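Side-chain contacts in MtVAO615 (PDB 6F72), which is probably an oxidoreductase, a secreted VAO-type flavoprotein with bicovalently bound FAD whose reduced form reacts rapidly with molecular oxygen, its substrate still unidentified: residues T501-P504 and M505-A509; K427-A430 and V431-L435; P188-K191 and G192-A195. One frame throughout, in Å; residues are numbered along the deposited sequence.

In the fold
Two of the three contacts are neighbours and the third stands apart. Interaction 1, on helix 488-508, and interaction 2, on helix 426-439, have centres about 13 Å apart and pack directly: Ala509 O meets Val431 CG1 at 3.3 Å, and Leu435 CD1 lies 3.7 Å from Met506 CA. Both also touch the same N-acetylglucosamine, the glycan of Asn438, whose acetamido end rests near the helix pair. The side chain of Gln503 in interaction 1 lies about 13 Å from the FAD. Interaction 3 belongs to the FAD-binding region, its centre about 40 Å from that of interaction 1 and about 41 Å from that of interaction 2.

Interaction 1: T501-P504 and M505-A509; sequences TLQP and MMDAA. With NAG (2-acetamido-2-deoxy-beta-D-glucopyranose), chain G.
The torsions of Gln503 and Asp507 bring their ends together: Gln503 carries CG trans to its backbone N (chi1 -172°) and then bends at chi2, while Asp507 sets CG beside its own N (chi1 -71°). The amide is thereby led along the helix to the carboxylate one turn on, and Gln503 NE2 donates to Asp507 OD1 over 2.8 Å. OD1 is approached on its syn side but 30° out of the carboxylate plane, whereas the bond lies close to the plane of the amide. The same two residues are joined through the backbone, Asp507 N giving to Gln503 O. Both polar ends have further partners: Gln503 NE2 also donates to Ser415 O, and Asp507 bonds through OD2 to Tyr524 and forms a salt bridge through OD1 with Arg416. Cut back to an alanine, this glutamine position would probably leave Asp507 OD1 without its amide mate and lose the link to Ser415 O.

Leu502 packs against both methionines, with Met506 SD to Leu502 CG 3.9 Å and Met505 CE to Leu502 CD1 3.7 Å. Methionine carbons also approach polar atoms: Met506 CE lies 3.7 Å from Gln503 NE2, and Met505 CG 3.5 Å from O7 of the N-acetylglucosamine. Pro504, which has no N-H for the turn before it, kinks the helix, yet its carbonyl still accepts from Ala508 N. Together these are i to i+3 and i to i+4 side-chain pairings of an alpha-helix, Leu502-Met506 and the glutamine-aspartate bond being the i to i+4 pairs, on the last turns of helix 488-508.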
loop_
_atom_site.group_PDB
_atom_site.type_symbol
_atom_site.label_atom_id
_atom_site.label_comp_id
_atom_site.label_asym_id
_atom_site.label_seq_id
_atom_site.Cartn_x
_atom_site.Cartn_y
_atom_site.Cartn_z
ATOM N N THR A 501 -7.707 -9.340 17.784
ATOM C CA THR A 501 -6.807 -10.191 18.545
ATOM C C THR A 501 -5.368 -9.996 18.121
ATOM O O THR A 501 -4.536 -9.632 18.955
ATOM C CB THR A 501 -7.226 -11.695 18.502
ATOM O OG1 THR A 501 -8.547 -11.824 19.018
ATOM C CG2 THR A 501 -6.299 -12.572 19.342
ATOM N N LEU A 502 -5.056 -10.241 16.853
ATOM C CA LEU A 502 -3.664 -10.179 16.427
ATOM C C LEU A 502 -3.076 -8.746 16.466
ATOM O O LEU A 502 -1.992 -8.541 17.043
ATOM C CB LEU A 502 -3.443 -10.844 15.067
ATOM C CG LEU A 502 -1.995 -10.866 14.556
ATOM C CD1 LEU A 502 -1.049 -11.621 15.478
ATOM C CD2 LEU A 502 -1.929 -11.447 13.170
ATOM N N GLN A 503 -3.780 -7.768 15.880
ATOM C CA GLN A 503 -3.301 -6.389 15.907
ATOM C C GLN A 503 -3.123 -5.823 17.338
ATOM O O GLN A 503 -2.048 -5.288 17.618
ATOM C CB GLN A 503 -4.126 -5.449 14.998
ATOM C CG GLN A 503 -3.544 -4.048 14.841
ATOM C CD GLN A 503 -2.224 -4.027 14.098
ATOM O OE1 GLN A 503 -2.188 -4.288 12.903
ATOM N NE2 GLN A 503 -1.130 -3.703 14.802
ATOM N N PRO A 504 -4.150 -5.933 18.233
ATOM C CA PRO A 504 -3.909 -5.466 19.615
ATOM C C PRO A 504 -2.765 -6.176 20.363
ATOM O O PRO A 504 -2.113 -5.550 21.224
ATOM C CB PRO A 504 -5.259 -5.703 20.307
ATOM C CG PRO A 504 -6.248 -5.553 19.193
ATOM C CD PRO A 504 -5.581 -6.264 18.047
ATOM N N MET A 505 -2.524 -7.452 20.055
ATOM C CA MET A 505 -1.383 -8.175 20.637
ATOM C C MET A 505 -0.086 -7.532 20.161
ATOM O O MET A 505 0.818 -7.292 20.961
ATOM C CB MET A 505 -1.390 -9.673 20.306
ATOM C CG MET A 505 -0.141 -10.408 20.790
ATOM S SD MET A 505 -0.117 -12.199 20.583
ATOM C CE MET A 505 0.303 -12.359 18.850
ATOM N N MET A 506 -0.021 -7.257 18.854
ATOM C CA MET A 506 1.110 -6.557 18.238
ATOM C C MET A 506 1.324 -5.176 18.851
ATOM O O MET A 506 2.466 -4.787 19.124
ATOM C CB MET A 506 0.902 -6.419 16.718
ATOM C CG MET A 506 0.972 -7.731 15.948
ATOM S SD MET A 506 0.152 -7.670 14.344
ATOM C CE MET A 506 1.128 -6.400 13.540
ATOM N N ASP A 507 0.219 -4.453 19.068
ATOM C CA ASP A 507 0.239 -3.091 19.613
ATOM C C ASP A 507 0.827 -3.055 21.016
ATOM O O ASP A 507 1.758 -2.303 21.288
ATOM C CB ASP A 507 -1.177 -2.504 19.652
ATOM C CG ASP A 507 -1.726 -2.168 18.277
ATOM O OD1 ASP A 507 -1.046 -2.396 17.249
ATOM O OD2 ASP A 507 -2.871 -1.674 18.247
ATOM N N ALA A 508 0.272 -3.884 21.893
ATOM C CA ALA A 508 0.692 -3.988 23.287
ATOM C C ALA A 508 2.165 -4.396 23.449
ATOM O O ALA A 508 2.835 -3.949 24.401
ATOM C CB ALA A 508 -0.222 -4.957 24.037
ATOM N N ALA A 509 2.664 -5.231 22.530
ATOM C CA ALA A 509 4.067 -5.684 22.590
ATOM C C ALA A 509 5.101 -4.636 22.168
ATOM O O ALA A 509 6.315 -4.848 22.342
ATOM C CB ALA A 509 4.262 -6.951 21.786
HETATM C C1 NAG G . 2.569 -14.406 23.862
HETATM C C2 NAG G . 2.214 -12.998 24.386
HETATM C C3 NAG G . 1.653 -12.973 25.826
HETATM C C4 NAG G . 0.734 -14.162 26.145
HETATM C C5 NAG G . 1.464 -15.462 25.779
HETATM C C6 NAG G . 0.687 -16.729 26.134
HETATM C C7 NAG G . 3.538 -11.056 23.562
HETATM C C8 NAG G . 4.887 -10.401 23.632
HETATM N N2 NAG G . 3.415 -12.177 24.291
HETATM O O3 NAG G . 0.922 -11.766 26.057
HETATM O O4 NAG G . 0.302 -14.135 27.516
HETATM O O5 NAG G . 1.710 -15.445 24.361
HETATM O O6 NAG G . -0.428 -16.881 25.243
HETATM O O7 NAG G . 2.637 -10.573 22.887
#

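Interaction 2: K427-A430 and V431-L435; sequences KSNA and VVTDL. With NAG (2-acetamido-2-deoxy-beta-D-glucopyranose), chain G.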
loop_
_atom_site.group_PDB
_atom_site.type_symbol
_atom_site.label_atom_id
_atom_site.label_comp_id
_atom_site.label_asym_id
_atom_site.label_seq_id
_atom_site.Cartn_x
_atom_site.Cartn_y
_atom_site.Cartn_z
ATOM N N LYS A 427 15.758 -5.683 27.175
ATOM C CA LYS A 427 14.515 -5.853 27.931
ATOM C C LYS A 427 13.271 -5.755 27.048
ATOM O O LYS A 427 12.476 -6.685 26.984
ATOM C CB LYS A 427 14.440 -4.785 29.018
ATOM C CG LYS A 427 13.484 -5.075 30.167
ATOM C CD LYS A 427 14.169 -5.774 31.349
ATOM C CE LYS A 427 15.397 -5.050 31.923
ATOM N NZ LYS A 427 15.227 -3.579 32.121
ATOM N N SER A 428 13.097 -4.610 26.399
ATOM C CA SER A 428 11.970 -4.398 25.502
ATOM C C SER A 428 12.101 -5.233 24.214
ATOM O O SER A 428 11.089 -5.650 23.647
ATOM C CB SER A 428 11.753 -2.905 25.230
ATOM O OG SER A 428 12.979 -2.220 25.037
ATOM N N ASN A 429 13.341 -5.501 23.790
ATOM C CA ASN A 429 13.610 -6.379 22.644
ATOM C C ASN A 429 13.170 -7.837 22.857
ATOM O O ASN A 429 12.807 -8.541 21.894
ATOM C CB ASN A 429 15.090 -6.346 22.256
ATOM C CG ASN A 429 15.317 -6.776 20.812
ATOM O OD1 ASN A 429 14.460 -6.574 19.957
ATOM N ND2 ASN A 429 16.474 -7.376 20.538
ATOM N N ALA A 430 13.222 -8.284 24.113
ATOM C CA ALA A 430 12.730 -9.608 24.487
ATOM C C ALA A 430 11.222 -9.689 24.241
ATOM O O ALA A 430 10.757 -10.657 23.647
ATOM C CB ALA A 430 13.074 -9.920 25.936
ATOM N N VAL A 431 10.484 -8.652 24.655
ATOM C CA VAL A 431 9.045 -8.531 24.362
ATOM C C VAL A 431 8.766 -8.561 22.842
ATOM O O VAL A 431 7.875 -9.305 22.388
ATOM C CB VAL A 431 8.408 -7.285 25.038
ATOM C CG1 VAL A 431 6.951 -7.103 24.620
ATOM C CG2 VAL A 431 8.520 -7.378 26.554
ATOM N N VAL A 432 9.540 -7.790 22.070
ATOM C CA VAL A 432 9.442 -7.799 20.594
ATOM C C VAL A 432 9.643 -9.223 20.061
ATOM O O VAL A 432 8.811 -9.714 19.284
ATOM C CB VAL A 432 10.421 -6.790 19.924
ATOM C CG1 VAL A 432 10.372 -6.887 18.401
ATOM C CG2 VAL A 432 10.114 -5.361 20.353
ATOM N N THR A 433 10.719 -9.884 20.499
ATOM C CA THR A 433 11.018 -11.266 20.101
ATOM C C THR A 433 9.875 -12.218 20.480
ATOM O O THR A 433 9.434 -13.009 19.643
ATOM C CB THR A 433 12.374 -11.751 20.656
ATOM O OG1 THR A 433 13.404 -10.851 20.229
ATOM C CG2 THR A 433 12.715 -13.144 20.146
ATOM N N ASP A 434 9.373 -12.101 21.710
ATOM C CA ASP A 434 8.228 -12.902 22.167
ATOM C C ASP A 434 6.942 -12.687 21.348
ATOM O O ASP A 434 6.171 -13.640 21.160
ATOM C CB ASP A 434 7.964 -12.718 23.673
ATOM C CG ASP A 434 9.130 -13.194 24.549
ATOM O OD1 ASP A 434 9.962 -14.021 24.108
ATOM O OD2 ASP A 434 9.218 -12.718 25.697
ATOM N N LEU A 435 6.717 -11.464 20.855
ATOM C CA LEU A 435 5.604 -11.199 19.917
ATOM C C LEU A 435 5.740 -12.004 18.622
ATOM O O LEU A 435 4.780 -12.646 18.175
ATOM C CB LEU A 435 5.465 -9.705 19.604
ATOM C CG LEU A 435 4.479 -9.277 18.494
ATOM C CD1 LEU A 435 3.038 -9.615 18.864
ATOM C CD2 LEU A 435 4.647 -7.796 18.153
HETATM C C1 NAG G . 2.569 -14.406 23.862
HETATM C C2 NAG G . 2.214 -12.998 24.386
HETATM C C3 NAG G . 1.653 -12.973 25.826
HETATM C C4 NAG G . 0.734 -14.162 26.145
HETATM C C5 NAG G . 1.464 -15.462 25.779
HETATM C C6 NAG G . 0.687 -16.729 26.134
HETATM C C7 NAG G . 3.538 -11.056 23.562
HETATM C C8 NAG G . 4.887 -10.401 23.632
HETATM N N2 NAG G . 3.415 -12.177 24.291
HETATM O O3 NAG G . 0.922 -11.766 26.057
HETATM O O4 NAG G . 0.302 -14.135 27.516
HETATM O O5 NAG G . 1.710 -15.445 24.361
HETATM O O6 NAG G . -0.428 -16.881 25.243
HETATM O O7 NAG G . 2.637 -10.573 22.887
HETATM O O HOH W 1 13.629 -8.702 18.551
#
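Thr433 OG1 and Asn429 meet through a carbonyl and a water. The hydroxyl, placed beside its own backbone N (chi1 -56°), donates to Asn429 O over 2.9 Å, while Thr433 N gives the regular helical bond to the same oxygen at 2.8 Å. The two donors come from opposite faces of the carbonyl plane, so one acceptor is gripped twice by a single residue. Thr433 OG1 in turn accepts from a water at 2.7 Å, and that water also donates to Asn429 OD1 at 2.7 Å, bridging two side chains of one helix. The other end of the amide is anchored outside the helix turn, ND2 donating to Ala324 O on helix 316-335, where Thr433 packs on Trp320 and Ala324. Ser428 OG faces back along the chain to Leu422 O and Asp425 O, while its carbonyl accepts from Val432 N. Ala430 O takes Asp434 N at 2.8 Å. On another side, the methyl C8 of the N-acetylglucosamine rests 3.4 Å from Val431 O, close to Leu435 as well. With OD1 accepting from the water and ND2 donating to Ala324 O, the Asn429 amide is probably held against flipping.

Interaction 3: P188-K191 and G192-A195; sequences PYYK and GPAA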
loop_
_atom_site.group_PDB
_atom_site.type_symbol
_atom_site.label_atom_id
_atom_site.label_comp_id
_atom_site.label_asym_id
_atom_site.label_seq_id
_atom_site.Cartn_x
_atom_site.Cartn_y
_atom_site.Cartn_z
ATOM N N PRO A 188 13.597 26.383 -3.511
ATOM C CA PRO A 188 14.529 26.671 -2.399
ATOM C C PRO A 188 14.936 25.408 -1.609
ATOM O O PRO A 188 16.103 25.266 -1.232
ATOM C CB PRO A 188 13.728 27.627 -1.512
ATOM C CG PRO A 188 12.725 28.243 -2.429
ATOM C CD PRO A 188 12.355 27.179 -3.409
ATOM N N TYR A 189 13.980 24.503 -1.408
ATOM C CA TYR A 189 14.127 23.281 -0.607
ATOM C C TYR A 189 14.498 22.029 -1.416
ATOM O O TYR A 189 14.705 20.952 -0.839
ATOM C CB TYR A 189 12.812 23.006 0.137
ATOM C CG TYR A 189 11.597 23.247 -0.720
ATOM C CD1 TYR A 189 11.201 22.310 -1.687
ATOM C CD2 TYR A 189 10.849 24.427 -0.588
ATOM C CE1 TYR A 189 10.095 22.540 -2.495
ATOM C CE2 TYR A 189 9.734 24.663 -1.388
ATOM C CZ TYR A 189 9.363 23.714 -2.336
ATOM O OH TYR A 189 8.268 23.937 -3.136
ATOM N N TYR A 190 14.542 22.155 -2.737
ATOM C CA TYR A 190 15.023 21.070 -3.594
ATOM C C TYR A 190 15.565 21.572 -4.923
ATOM O O TYR A 190 14.906 22.343 -5.623
ATOM C CB TYR A 190 13.961 19.960 -3.837
ATOM C CG TYR A 190 14.553 18.812 -4.631
ATOM C CD1 TYR A 190 15.548 18.001 -4.066
ATOM C CD2 TYR A 190 14.181 18.574 -5.972
ATOM C CE1 TYR A 190 16.131 16.976 -4.789
ATOM C CE2 TYR A 190 14.770 17.544 -6.703
ATOM C CZ TYR A 190 15.743 16.754 -6.100
ATOM O OH TYR A 190 16.361 15.744 -6.777
ATOM N N LYS A 191 16.769 21.113 -5.248
ATOM C CA LYS A 191 17.375 21.325 -6.547
ATOM C C LYS A 191 18.007 20.025 -7.014
ATOM O O LYS A 191 18.883 19.469 -6.348
ATOM C CB LYS A 191 18.403 22.452 -6.525
ATOM C CG LYS A 191 17.828 23.848 -6.365
ATOM C CD LYS A 191 18.897 24.782 -5.805
ATOM C CE LYS A 191 18.310 25.836 -4.875
ATOM N NZ LYS A 191 17.950 27.095 -5.584
ATOM N N GLY A 192 17.524 19.535 -8.151
ATOM C CA GLY A 192 18.047 18.321 -8.753
ATOM C C GLY A 192 17.026 17.632 -9.650
ATOM O O GLY A 192 15.960 18.206 -9.942
ATOM N N PRO A 193 17.328 16.385 -10.075
ATOM C CA PRO A 193 16.403 15.697 -10.977
ATOM C C PRO A 193 15.086 15.403 -10.272
ATOM O O PRO A 193 15.053 15.244 -9.039
ATOM C CB PRO A 193 17.127 14.389 -11.325
ATOM C CG PRO A 193 18.476 14.461 -10.665
ATOM C CD PRO A 193 18.403 15.495 -9.598
ATOM N N ALA A 194 14.015 15.357 -11.056
ATOM C CA ALA A 194 12.682 15.010 -10.584
ATOM C C ALA A 194 11.901 14.298 -11.695
ATOM O O ALA A 194 12.262 14.358 -12.882
ATOM C CB ALA A 194 11.939 16.252 -10.117
ATOM N N ALA A 195 10.833 13.626 -11.289
ATOM C CA ALA A 195 9.929 12.963 -12.215
ATOM C C ALA A 195 8.498 13.372 -11.884
ATOM O O ALA A 195 8.066 13.275 -10.733
ATOM C CB ALA A 195 10.100 11.458 -12.128
#
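Tyr190 reaches past Gly192 to Pro193, its phenol stretched beside the chain that follows it. With CG trans to the backbone N (chi1 -175°), the ring is carried alongside the next residues, and Tyr190 OH donates to Pro193 O over 2.7 Å. The acceptor is used in its carbonyl plane, on a lone pair. Pro193 O lies at the ring edge, in plane, 3.3 Å from Tyr190 CE2. Gly192 takes a different position: its N stands 3.7 Å above one face of the Tyr190 ring, offset toward the rim, and the phenol lies close against the backbone there, with Tyr190 CZ 3.8 Å from Gly192 CA.

The side chains of Tyr190 and Pro193 run at about a right angle, Pro193 presenting its CD to Tyr190 OH at 3.5 Å. All this happens where the loop connects strand 179-186 to its antiparallel partner 193-198, within the FAD-binding PCMH-type region, so the tyrosine ties the turn to the start of the returning strand. Pro193 is also paired through its backbone with Leu296 of strand 288-298, to whose carbonyl Tyr190 OH makes a further, weak hydrogen bond.

Gly192 marks the corner. Its backbone angles, phi 155° and psi -169°, would jam a side chain against the carbonyl of Lys191, and a CB would also collide with Tyr190 OH.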